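Local coordinates for protein putative pectin lyase (Geobacillus virus E2, PDB 7CHU) that serves as the trimeric tailspike of a deep-sea thermophilic bacteriophage, with a pectate lyase-like beta-helix that probably recognises, and may cleave, polysaccharide on the host surface, at residues Ile135-Ala140 / Phe158-Ser163; Asn96-Ile101 / Ser126-Asn131; Ile147-Thr150 / Pro156-Glu159; Ile187-Lys192 / Leu200-Arg205; Phe80-Asp85 / Thr91-Asn96. All blocks are in the same frame, centred on the assembly; numbering follows the deposited sequence.

Contact 1 (Ile135-Ala140 / Phe158-Ser163); sequences IRLVGA and FEFVPS
Leu137 reaches across the interior from strand 135-139 and sets its CD1 methyl between two phenylalanines that come from the opposite direction. From CB, which points at segment 158-163, the chain goes to CG, placed beside the backbone N (chi1 -48°); CG itself lies 4.1 Å from CZ of Phe160. The second torsion is extended and carries CD1 onward to the Phe158 ring. There CD1 stands 3.7 Å from the centroid of that ring, only 7° off its normal, and all six ring carbons of Phe158 lie within 4.1 Å of it: a CH-pi contact centred on the face. The same CD1 is 3.7 Å from CZ of Phe160, whose ring it meets obliquely. Ile135 adds a looser touch, its carbonyl O lying near the plane of the Phe160 ring, 4.5 Å from CE2. The CA atoms of Leu137 and Phe158 are 9.8 Å apart, so the two strands face one another through side chains without pairing. Each pairs elsewhere, 135-139 with 113-117 and 169-175, and 156-160 with 128-130 and 187-195. Apolar side chains meeting across the inside of parallel coils in this way form the core of a right-handed parallel beta-helix of the pectate lyase-like family.

Contact 2 (Asn96-Ile101 / Ser126-Asn131); sequences NAINSI and SKITIN
Ile98, on the face of helix 91-99 turned to the coil, directs its CD1 methyl at strand 128-130 and meets two isoleucines at different angles. Against Ile128 it lies obliquely, CD1 coming to 3.6 Å from CG2 of Ile128. Against Ile130 the side chains stand at about a right angle, and the same CD1 is 4.1 Å from CG1 of Ile130. The other branch of Ile98 does separate work: CG2, anti to its own backbone N, rests 3.8 Å from the carbonyl O of Thr129, leaving CD1 to the isoleucines. Beside this apolar patch a water bridges the segments. It donates to OD1 of Asn99 at 3.0 Å and hydrogen-bonds OG1 of Thr129 at 2.8 Å; OD1 of Asn131 is a further, competing acceptor. Nearby, Gln95 OE1 accepts from the backbone N of Thr129, tying the preceding helical turn to the strand. Chemically, then, the helix is held to the strand by apolar packing on its buried side, while its polar margin is joined through a shared water with more acceptors in reach than it has protons, and some of these bonds are probably part-time.

Contact 3 (Ile147-Thr150 / Pro156-Glu159); sequences IKST and PVFE
Ile147 and Val157 meet by their methyl branches, CG2 of Ile147 lying 3.7 Å from CG1 of Val157 as the two side chains pass at a slant. CG1 of Ile147 turns to a different neighbour: it sits equally far, 4.0 Å, from CE2 and from CZ of Phe158, approaching the ring obliquely with the side chains roughly perpendicular. While CG1 of Val157 meets Ile147, CG2 of Val157 lies 3.6 Å from CB of Ser149 and 3.5 Å from OG of Ser149. That hydroxyl lies anti to its backbone N (chi1 -175°) and is occupied by a hydrogen bond with the backbone N of Ile151, so its touch on Val157 is one of packing. In the next shell, Val124 lies against both Ile147 and Val157, and Ile179 against both Val157 and Phe158. Backbone bonds of Ile147 to Cys178 and Asp180, and of Lys148 to Tyr122 and Val124, hold strand 145-149 between its parallel neighbours. At 157 and 158 the chain turns a corner, with Val157 at phi/psi -70/-51°, and this bend lets both successive side chains reach the interior. Such a corner, where one face of a coil gives way to the next, is characteristic of the parallel beta-helix.

Contact 4 (Ile187-Lys192 / Leu200-Arg205); sequences IGVSLK and LDFGVR
Val204 packs against Gly188 and Val189 across the inside of a right-handed parallel beta-helix, where segments 187-192 and 200-205 belong to different faces. The tight end is at Gly188. There the chain turns a corner, and the CA atoms of Gly188 and Val204 come to 5.9 Å. CG1 of Val204, anti to its backbone N (chi1 -180°), lies 3.9 Å from CA of Gly188; the methyl rests directly on that CA, on a side where glycine has no side chain to project. The other branch of Val204, CG2, faces Val189, the two valines standing at about a right angle.

Moving along the strands the packing slackens. Phe202 points toward the opposite segment, yet Val189 approaches its ring only obliquely. Leu191 also points across, but its side chain remains 6.4 Å from segment 200-205; it packs instead on Phe160 and Leu212, while Phe202 is backed by Ile222 and Leu225. Lys192 and Arg205 are partly exposed. Asp201, buried at the subunit interface, is paired with Lys176 of its own chain and with Arg198 of the third subunit. CG2 of Val189 is the one atom common to the tight and the loose part, 4.1 Å from CG2 of Val204 but 4.3 Å from CE2 of Phe202.

Contact 5 (Phe80-Asp85 / Thr91-Asn96); sequences FGTKGD and TVAIQN
Phe80 to Thr82 form an irregular loop that lies along the first turns of helix 91-99, the helix that caps the N-terminal end of the pectate lyase-like beta-helix. CA of Phe80 and CA of Ala93 are just 5.2 Å apart, and the helix runs on regularly, with Gln95 N bonded to Thr91 O and Asn96 N to Val92 O. Gly81 adopts phi/psi 101/16°, a left-handed conformation, where the loop passes Ala93. The methyl of Ala93 fills the gap: its CB is 3.2 Å from the carbonyl O of Phe80 and 3.6 Å from N of Thr82. The methyl of Thr82 meets the helix, CG2 lying 3.7 Å from CB of Ala93 and 3.8 Å from CG1 of Ile94.

At the other end the Phe80 ring leans over the helix. CD2 of Phe80 is 3.9 Å from CB of Asn96, and the backbone O of Asn96 stands above one ring face toward its rim. The plane of the Asn96 side-chain amide is turned 62° from the ring. Further along the loop, the carboxylate of Asp90 accepts from N of Lys83 and N of Gly84. One water bridges the two segments, donating to O of Phe80 at 2.7 Å and accepting from ND2 of Asn96 at 2.8 Å.

How the contacts relate
From the N terminus, contact 5 closes a short loop onto helix 91-99, and contact 2 then takes the same helix, through the shared Asn96, to strand 128-130. Contact 1 spans 135 to 163, and the whole of contact 3 falls within that span, both ending on strand 156-160. Contact 4 follows in series, closing the short passage from strand 187-195 to strand 202-205 and joining two faces of the coil. Strand 156-160 links the set: N of Ile130 lies 2.7 Å from O of Glu159, joining contacts 1 and 3 to contact 2, and N of Ser190 lies 2.9 Å from O of Phe158, joining them to contact 4. Capping helix and first coils are thus tied into one end of the beta-helix.

Contact 1 (Ile135-Ala140 / Phe158-Ser163)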
# COMPACT_ATOMS: atom_id res chain seq x y z
N ILE A 135 8.62 -19.56 16.28
CA ILE A 135 9.33 -18.79 17.30
C ILE A 135 9.37 -17.34 16.84
O ILE A 135 9.81 -17.05 15.72
CB ILE A 135 10.74 -19.35 17.56
CG1 ILE A 135 10.65 -20.72 18.24
CG2 ILE A 135 11.54 -18.39 18.45
CD1 ILE A 135 12.03 -21.29 18.72
N ARG A 136 8.90 -16.43 17.69
CA ARG A 136 8.95 -15.00 17.41
C ARG A 136 9.81 -14.32 18.46
O ARG A 136 9.60 -14.54 19.66
CB ARG A 136 7.55 -14.40 17.40
CG ARG A 136 6.82 -14.53 16.08
CD ARG A 136 5.58 -13.66 16.11
NE ARG A 136 4.60 -14.19 17.05
CZ ARG A 136 3.81 -13.45 17.82
NH1 ARG A 136 3.89 -12.12 17.79
NH2 ARG A 136 2.95 -14.04 18.64
N LEU A 137 10.76 -13.50 18.02
CA LEU A 137 11.60 -12.69 18.90
C LEU A 137 11.01 -11.28 18.97
O LEU A 137 11.00 -10.55 17.98
CB LEU A 137 13.04 -12.65 18.41
CG LEU A 137 13.74 -13.96 18.03
CD1 LEU A 137 15.18 -13.71 17.54
CD2 LEU A 137 13.73 -14.97 19.20
N VAL A 138 10.55 -10.89 20.15
CA VAL A 138 9.82 -9.64 20.34
C VAL A 138 10.51 -8.83 21.42
O VAL A 138 10.77 -9.34 22.51
CB VAL A 138 8.35 -9.91 20.73
CG1 VAL A 138 7.60 -8.59 21.00
CG2 VAL A 138 7.65 -10.77 19.66
N GLY A 139 10.80 -7.55 21.14
CA GLY A 139 11.32 -6.63 22.11
C GLY A 139 10.32 -5.56 22.52
O GLY A 139 9.14 -5.60 22.18
N ALA A 140 10.82 -4.57 23.26
CA ALA A 140 9.97 -3.50 23.77
C ALA A 140 9.86 -2.31 22.81
O ALA A 140 9.08 -1.39 23.08
CB ALA A 140 10.50 -3.02 25.11
N PHE A 158 21.47 -13.26 14.70
CA PHE A 158 20.39 -14.22 14.77
C PHE A 158 20.39 -15.02 13.48
O PHE A 158 20.17 -14.45 12.41
CB PHE A 158 19.02 -13.54 14.94
CG PHE A 158 18.82 -12.89 16.27
CD1 PHE A 158 18.97 -13.62 17.45
CD2 PHE A 158 18.43 -11.56 16.35
CE1 PHE A 158 18.75 -13.02 18.68
CE2 PHE A 158 18.21 -10.96 17.57
CZ PHE A 158 18.38 -11.68 18.74
N GLU A 159 20.55 -16.34 13.59
CA GLU A 159 20.45 -17.26 12.46
C GLU A 159 19.14 -18.05 12.58
O GLU A 159 18.98 -18.85 13.51
CB GLU A 159 21.65 -18.21 12.42
CG GLU A 159 21.70 -19.07 11.14
CD GLU A 159 22.77 -20.20 11.16
OE1 GLU A 159 23.04 -20.78 12.23
OE2 GLU A 159 23.32 -20.52 10.09
N PHE A 160 18.23 -17.84 11.62
CA PHE A 160 17.02 -18.65 11.47
C PHE A 160 17.29 -19.62 10.32
O PHE A 160 17.46 -19.19 9.18
CB PHE A 160 15.78 -17.80 11.14
CG PHE A 160 15.36 -16.81 12.21
CD1 PHE A 160 16.02 -15.59 12.34
CD2 PHE A 160 14.29 -17.08 13.06
CE1 PHE A 160 15.63 -14.68 13.31
CE2 PHE A 160 13.89 -16.18 14.03
CZ PHE A 160 14.57 -14.98 14.16
N VAL A 161 17.30 -20.92 10.62
CA VAL A 161 17.52 -21.96 9.61
C VAL A 161 16.98 -23.25 10.21
O VAL A 161 17.14 -23.46 11.41
CB VAL A 161 19.01 -22.08 9.24
CG1 VAL A 161 19.86 -22.54 10.45
CG2 VAL A 161 19.24 -23.04 8.07
N PRO A 162 16.35 -24.14 9.44
CA PRO A 162 15.89 -25.40 10.04
C PRO A 162 17.07 -26.25 10.46
O PRO A 162 18.08 -26.33 9.75
CB PRO A 162 15.10 -26.07 8.91
CG PRO A 162 15.65 -25.44 7.62
CD PRO A 162 15.95 -24.02 8.03
N SER A 163 16.95 -26.91 11.62
CA SER A 163 18.00 -27.83 12.02
C SER A 163 18.17 -28.95 10.99
O SER A 163 19.28 -29.42 10.75
CB SER A 163 17.71 -28.41 13.40
OG SER A 163 16.46 -29.08 13.43

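Contact 2 (Asn96-Ile101 / Ser126-Asn131)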
# COMPACT_ATOMS: atom_id res chain seq x y z
N ASN A 96 19.61 -19.94 25.72
CA ASN A 96 18.87 -20.82 26.62
C ASN A 96 17.38 -20.50 26.61
O ASN A 96 16.54 -21.41 26.59
CB ASN A 96 19.45 -20.71 28.05
CG ASN A 96 20.77 -21.45 28.18
OD1 ASN A 96 21.13 -22.21 27.30
ND2 ASN A 96 21.47 -21.27 29.30
N ALA A 97 17.03 -19.21 26.58
CA ALA A 97 15.63 -18.82 26.50
C ALA A 97 14.97 -19.36 25.24
O ALA A 97 13.90 -19.95 25.31
CB ALA A 97 15.50 -17.29 26.54
N ILE A 98 15.60 -19.14 24.08
CA ILE A 98 15.08 -19.65 22.82
C ILE A 98 15.00 -21.18 22.84
O ILE A 98 14.00 -21.76 22.40
CB ILE A 98 15.98 -19.16 21.66
CG1 ILE A 98 15.76 -17.67 21.39
CG2 ILE A 98 15.77 -20.00 20.41
CD1 ILE A 98 16.86 -17.06 20.61
N ASN A 99 16.04 -21.84 23.35
CA ASN A 99 16.05 -23.31 23.41
C ASN A 99 14.95 -23.87 24.31
O ASN A 99 14.53 -25.01 24.10
CB ASN A 99 17.40 -23.83 23.89
CG ASN A 99 18.47 -23.68 22.84
OD1 ASN A 99 18.18 -23.40 21.68
ND2 ASN A 99 19.72 -23.85 23.25
N SER A 100 14.46 -23.08 25.27
CA SER A 100 13.41 -23.55 26.16
C SER A 100 12.06 -23.59 25.48
O SER A 100 11.12 -24.15 26.05
CB SER A 100 13.32 -22.67 27.41
OG SER A 100 12.77 -21.38 27.11
N ILE A 101 11.91 -22.98 24.30
CA ILE A 101 10.66 -23.12 23.56
C ILE A 101 10.53 -24.55 23.06
O ILE A 101 11.45 -25.10 22.42
CB ILE A 101 10.59 -22.12 22.38
CG1 ILE A 101 10.61 -20.69 22.90
CG2 ILE A 101 9.32 -22.37 21.57
CD1 ILE A 101 9.33 -20.25 23.49
N SER A 126 28.41 -14.25 20.01
CA SER A 126 28.48 -15.31 19.03
C SER A 126 27.07 -15.59 18.55
O SER A 126 26.08 -15.18 19.17
CB SER A 126 29.15 -16.57 19.57
OG SER A 126 28.35 -17.23 20.52
N LYS A 127 27.00 -16.30 17.43
CA LYS A 127 25.76 -16.51 16.70
C LYS A 127 24.70 -17.14 17.60
O LYS A 127 24.97 -18.10 18.33
CB LYS A 127 26.05 -17.42 15.51
CG LYS A 127 24.85 -17.83 14.70
CD LYS A 127 25.25 -18.80 13.56
CE LYS A 127 25.82 -20.13 14.06
NZ LYS A 127 25.93 -21.10 12.92
N ILE A 128 23.49 -16.58 17.55
CA ILE A 128 22.31 -17.13 18.23
C ILE A 128 21.42 -17.78 17.19
O ILE A 128 21.04 -17.14 16.20
CB ILE A 128 21.56 -16.04 19.01
CG1 ILE A 128 22.41 -15.58 20.22
CG2 ILE A 128 20.20 -16.56 19.49
CD1 ILE A 128 21.92 -14.30 20.85
N THR A 129 21.04 -19.03 17.41
CA THR A 129 20.35 -19.81 16.40
C THR A 129 18.91 -20.08 16.80
O THR A 129 18.61 -20.39 17.96
CB THR A 129 21.09 -21.14 16.14
OG1 THR A 129 21.09 -21.92 17.34
CG2 THR A 129 22.53 -20.88 15.71
N ILE A 130 18.02 -19.96 15.82
CA ILE A 130 16.61 -20.29 15.95
C ILE A 130 16.35 -21.40 14.93
O ILE A 130 16.35 -21.14 13.72
CB ILE A 130 15.71 -19.07 15.69
CG1 ILE A 130 15.99 -17.95 16.69
CG2 ILE A 130 14.23 -19.47 15.83
CD1 ILE A 130 17.12 -17.01 16.33
N ASN A 131 16.18 -22.63 15.41
CA ASN A 131 16.11 -23.78 14.51
C ASN A 131 14.75 -24.46 14.54
O ASN A 131 14.60 -25.56 13.98
CB ASN A 131 17.17 -24.84 14.85
CG ASN A 131 18.58 -24.30 14.88
OD1 ASN A 131 19.29 -24.53 15.84
ND2 ASN A 131 19.00 -23.59 13.81
O HOH W 1 19.38 -23.52 18.91

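Contact 3 (Ile147-Thr150 / Pro156-Glu159)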
# COMPACT_ATOMS: atom_id res chain seq x y z
N ILE A 147 20.12 -5.32 20.44
CA ILE A 147 21.16 -6.35 20.50
C ILE A 147 22.44 -5.73 19.96
O ILE A 147 22.46 -5.22 18.83
CB ILE A 147 20.75 -7.59 19.69
CG1 ILE A 147 19.29 -8.02 20.00
CG2 ILE A 147 21.73 -8.72 19.91
CD1 ILE A 147 18.99 -8.42 21.44
N LYS A 148 23.49 -5.69 20.78
CA LYS A 148 24.78 -5.11 20.42
C LYS A 148 25.77 -6.23 20.12
O LYS A 148 26.21 -6.94 21.03
CB LYS A 148 25.31 -4.21 21.53
CG LYS A 148 24.41 -3.02 21.84
CD LYS A 148 24.73 -1.79 21.04
CE LYS A 148 23.96 -0.57 21.58
NZ LYS A 148 24.18 0.64 20.72
N SER A 149 26.13 -6.38 18.86
CA SER A 149 26.99 -7.49 18.45
C SER A 149 28.46 -7.14 18.61
O SER A 149 28.88 -6.03 18.28
CB SER A 149 26.74 -7.86 16.98
OG SER A 149 27.48 -9.01 16.61
N THR A 150 29.25 -8.12 19.06
CA THR A 150 30.70 -8.05 18.93
C THR A 150 31.22 -9.13 18.00
O THR A 150 32.42 -9.40 17.99
CB THR A 150 31.40 -8.19 20.29
OG1 THR A 150 31.26 -9.55 20.74
CG2 THR A 150 30.80 -7.23 21.33
N PRO A 156 26.02 -14.46 11.55
CA PRO A 156 24.89 -13.61 11.90
C PRO A 156 24.71 -13.51 13.41
O PRO A 156 25.16 -14.36 14.17
CB PRO A 156 23.69 -14.31 11.25
CG PRO A 156 24.12 -15.74 11.08
CD PRO A 156 25.60 -15.70 10.87
N VAL A 157 24.05 -12.42 13.83
CA VAL A 157 23.64 -12.28 15.23
C VAL A 157 22.52 -13.27 15.53
O VAL A 157 22.60 -14.06 16.48
CB VAL A 157 23.22 -10.84 15.54
CG1 VAL A 157 22.81 -10.71 17.00
CG2 VAL A 157 24.33 -9.88 15.26
N PHE A 158 21.47 -13.26 14.70
CA PHE A 158 20.39 -14.22 14.77
C PHE A 158 20.39 -15.02 13.48
O PHE A 158 20.17 -14.45 12.41
CB PHE A 158 19.02 -13.54 14.94
CG PHE A 158 18.82 -12.89 16.27
CD1 PHE A 158 18.97 -13.62 17.45
CD2 PHE A 158 18.43 -11.56 16.35
CE1 PHE A 158 18.75 -13.02 18.68
CE2 PHE A 158 18.21 -10.96 17.57
CZ PHE A 158 18.38 -11.68 18.74
N GLU A 159 20.55 -16.34 13.59
CA GLU A 159 20.45 -17.26 12.46
C GLU A 159 19.14 -18.05 12.58
O GLU A 159 18.98 -18.85 13.51
CB GLU A 159 21.65 -18.21 12.42
CG GLU A 159 21.70 -19.07 11.14
CD GLU A 159 22.77 -20.20 11.16
OE1 GLU A 159 23.04 -20.78 12.23
OE2 GLU A 159 23.32 -20.52 10.09

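Contact 4 (Ile187-Lys192 / Leu200-Arg205)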
# COMPACT_ATOMS: atom_id res chain seq x y z
N ILE A 187 26.73 -10.50 10.15
CA ILE A 187 25.42 -10.35 9.53
C ILE A 187 24.42 -10.02 10.64
O ILE A 187 24.52 -10.56 11.74
CB ILE A 187 25.02 -11.64 8.78
CG1 ILE A 187 25.99 -11.90 7.61
CG2 ILE A 187 23.53 -11.58 8.31
CD1 ILE A 187 25.96 -13.34 7.10
N GLY A 188 23.49 -9.11 10.39
CA GLY A 188 22.54 -8.79 11.43
C GLY A 188 21.59 -9.94 11.66
O GLY A 188 21.51 -10.50 12.76
N VAL A 189 20.87 -10.33 10.61
CA VAL A 189 19.88 -11.39 10.68
C VAL A 189 20.05 -12.23 9.43
O VAL A 189 20.14 -11.69 8.32
CB VAL A 189 18.43 -10.84 10.74
CG1 VAL A 189 17.41 -11.98 10.64
CG2 VAL A 189 18.23 -9.99 11.99
N SER A 190 20.08 -13.54 9.61
CA SER A 190 20.15 -14.50 8.51
C SER A 190 18.90 -15.35 8.50
O SER A 190 18.54 -15.94 9.52
CB SER A 190 21.38 -15.39 8.64
OG SER A 190 21.52 -16.21 7.50
N LEU A 191 18.27 -15.46 7.32
CA LEU A 191 17.06 -16.24 7.10
C LEU A 191 17.31 -17.25 5.99
O LEU A 191 17.78 -16.88 4.91
CB LEU A 191 15.86 -15.34 6.73
CG LEU A 191 15.52 -14.11 7.60
CD1 LEU A 191 14.24 -13.39 7.09
CD2 LEU A 191 15.35 -14.49 9.07
N LYS A 192 17.00 -18.53 6.24
CA LYS A 192 17.26 -19.55 5.24
C LYS A 192 16.22 -20.65 5.35
O LYS A 192 16.00 -21.16 6.45
CB LYS A 192 18.66 -20.15 5.40
CG LYS A 192 18.96 -21.28 4.39
CD LYS A 192 20.44 -21.64 4.41
CE LYS A 192 20.73 -22.75 3.43
NZ LYS A 192 22.22 -22.96 3.29
N LEU A 200 7.98 -7.40 11.95
CA LEU A 200 7.35 -6.07 12.09
C LEU A 200 8.26 -5.12 12.85
O LEU A 200 8.69 -5.42 13.96
CB LEU A 200 5.99 -6.18 12.82
CG LEU A 200 5.24 -4.86 13.10
CD1 LEU A 200 4.85 -4.16 11.79
CD2 LEU A 200 4.00 -5.09 13.99
N ASP A 201 8.52 -3.94 12.27
CA ASP A 201 9.19 -2.84 12.97
C ASP A 201 10.44 -3.32 13.71
O ASP A 201 10.50 -3.39 14.94
CB ASP A 201 8.22 -2.17 13.96
CG ASP A 201 7.03 -1.48 13.26
OD1 ASP A 201 7.15 -1.12 12.06
OD2 ASP A 201 5.98 -1.29 13.93
N PHE A 202 11.44 -3.72 12.93
CA PHE A 202 12.70 -4.10 13.53
C PHE A 202 13.82 -3.47 12.72
O PHE A 202 13.63 -3.13 11.55
CB PHE A 202 12.86 -5.62 13.64
CG PHE A 202 13.26 -6.34 12.36
CD1 PHE A 202 12.33 -6.61 11.39
CD2 PHE A 202 14.55 -6.81 12.18
CE1 PHE A 202 12.68 -7.31 10.24
CE2 PHE A 202 14.90 -7.51 11.04
CZ PHE A 202 13.96 -7.76 10.06
N GLY A 203 14.94 -3.24 13.38
CA GLY A 203 16.07 -2.53 12.78
C GLY A 203 17.29 -3.41 12.68
O GLY A 203 17.52 -4.28 13.52
N VAL A 204 18.06 -3.21 11.61
CA VAL A 204 19.35 -3.86 11.41
C VAL A 204 20.29 -2.77 10.93
O VAL A 204 20.10 -2.21 9.84
CB VAL A 204 19.29 -5.01 10.41
CG1 VAL A 204 20.66 -5.64 10.26
CG2 VAL A 204 18.30 -6.09 10.87
N ARG A 205 21.29 -2.44 11.75
CA ARG A 205 22.11 -1.27 11.48
C ARG A 205 23.56 -1.55 11.85
O ARG A 205 23.84 -2.27 12.80
CB ARG A 205 21.59 -0.05 12.26
CG ARG A 205 20.12 0.31 11.98
CD ARG A 205 19.65 1.51 12.81
NE ARG A 205 20.24 2.74 12.29
CZ ARG A 205 20.35 3.88 12.97
NH1 ARG A 205 19.90 3.96 14.23
NH2 ARG A 205 20.90 4.94 12.38

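Contact 5 (Phe80-Asp85 / Thr91-Asn96)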
# COMPACT_ATOMS: atom_id res chain seq x y z
N PHE A 80 16.15 -16.23 32.19
CA PHE A 80 17.30 -17.10 31.93
C PHE A 80 18.61 -16.41 32.22
O PHE A 80 19.68 -16.95 31.91
CB PHE A 80 17.22 -17.62 30.50
CG PHE A 80 16.15 -18.66 30.31
CD1 PHE A 80 14.83 -18.27 30.08
CD2 PHE A 80 16.44 -20.01 30.47
CE1 PHE A 80 13.81 -19.24 29.98
CE2 PHE A 80 15.45 -20.99 30.34
CZ PHE A 80 14.13 -20.61 30.11
N GLY A 81 18.56 -15.23 32.83
CA GLY A 81 19.75 -14.58 33.35
C GLY A 81 20.34 -13.46 32.52
O GLY A 81 21.49 -13.08 32.78
N THR A 82 19.62 -12.90 31.55
CA THR A 82 20.12 -11.72 30.84
C THR A 82 20.24 -10.56 31.81
O THR A 82 19.42 -10.40 32.72
CB THR A 82 19.20 -11.30 29.69
OG1 THR A 82 17.88 -11.01 30.20
CG2 THR A 82 19.10 -12.38 28.63
N LYS A 83 21.25 -9.72 31.62
CA LYS A 83 21.34 -8.46 32.35
C LYS A 83 20.86 -7.27 31.53
O LYS A 83 20.41 -6.28 32.11
CB LYS A 83 22.78 -8.21 32.81
CG LYS A 83 23.38 -9.44 33.47
CD LYS A 83 22.65 -9.79 34.78
CE LYS A 83 23.61 -10.10 35.94
NZ LYS A 83 24.72 -11.00 35.51
N GLY A 84 20.99 -7.33 30.21
CA GLY A 84 20.46 -6.25 29.39
C GLY A 84 21.11 -4.91 29.65
O GLY A 84 20.47 -3.88 29.44
N ASP A 85 22.37 -4.90 30.08
CA ASP A 85 23.12 -3.67 30.34
C ASP A 85 24.19 -3.38 29.30
O ASP A 85 24.91 -2.39 29.43
CB ASP A 85 23.75 -3.71 31.74
CG ASP A 85 24.81 -4.83 31.92
OD1 ASP A 85 25.07 -5.65 31.00
OD2 ASP A 85 25.43 -4.86 33.01
N THR A 91 24.77 -13.70 25.60
CA THR A 91 24.55 -14.65 24.51
C THR A 91 23.97 -15.97 25.01
O THR A 91 23.00 -16.50 24.43
CB THR A 91 25.87 -14.92 23.76
OG1 THR A 91 26.56 -13.68 23.47
CG2 THR A 91 25.60 -15.66 22.47
N VAL A 92 24.54 -16.54 26.07
CA VAL A 92 24.11 -17.86 26.51
C VAL A 92 22.70 -17.81 27.09
O VAL A 92 21.88 -18.71 26.87
CB VAL A 92 25.13 -18.45 27.52
CG1 VAL A 92 24.60 -19.76 28.13
CG2 VAL A 92 26.48 -18.69 26.83
N ALA A 93 22.39 -16.74 27.82
CA ALA A 93 21.06 -16.63 28.42
C ALA A 93 19.99 -16.53 27.34
O ALA A 93 18.94 -17.18 27.43
CB ALA A 93 21.01 -15.44 29.38
N ILE A 94 20.26 -15.75 26.28
CA ILE A 94 19.29 -15.62 25.20
C ILE A 94 19.12 -16.95 24.47
O ILE A 94 17.99 -17.36 24.16
CB ILE A 94 19.70 -14.49 24.22
CG1 ILE A 94 19.61 -13.12 24.89
CG2 ILE A 94 18.84 -14.52 22.94
CD1 ILE A 94 20.35 -12.00 24.12
N GLN A 95 20.22 -17.64 24.18
CA GLN A 95 20.11 -18.95 23.54
C GLN A 95 19.32 -19.93 24.41
O GLN A 95 18.46 -20.66 23.91
CB GLN A 95 21.50 -19.51 23.22
CG GLN A 95 21.49 -20.76 22.34
CD GLN A 95 20.98 -20.46 20.95
OE1 GLN A 95 21.69 -19.88 20.13
NE2 GLN A 95 19.73 -20.83 20.67
N ASN A 96 19.61 -19.94 25.72
CA ASN A 96 18.87 -20.82 26.62
C ASN A 96 17.38 -20.50 26.61
O ASN A 96 16.54 -21.41 26.59
CB ASN A 96 19.45 -20.71 28.05
CG ASN A 96 20.77 -21.45 28.18
OD1 ASN A 96 21.13 -22.21 27.30
ND2 ASN A 96 21.47 -21.27 29.30
O HOH W 2 20.75 -19.37 31.25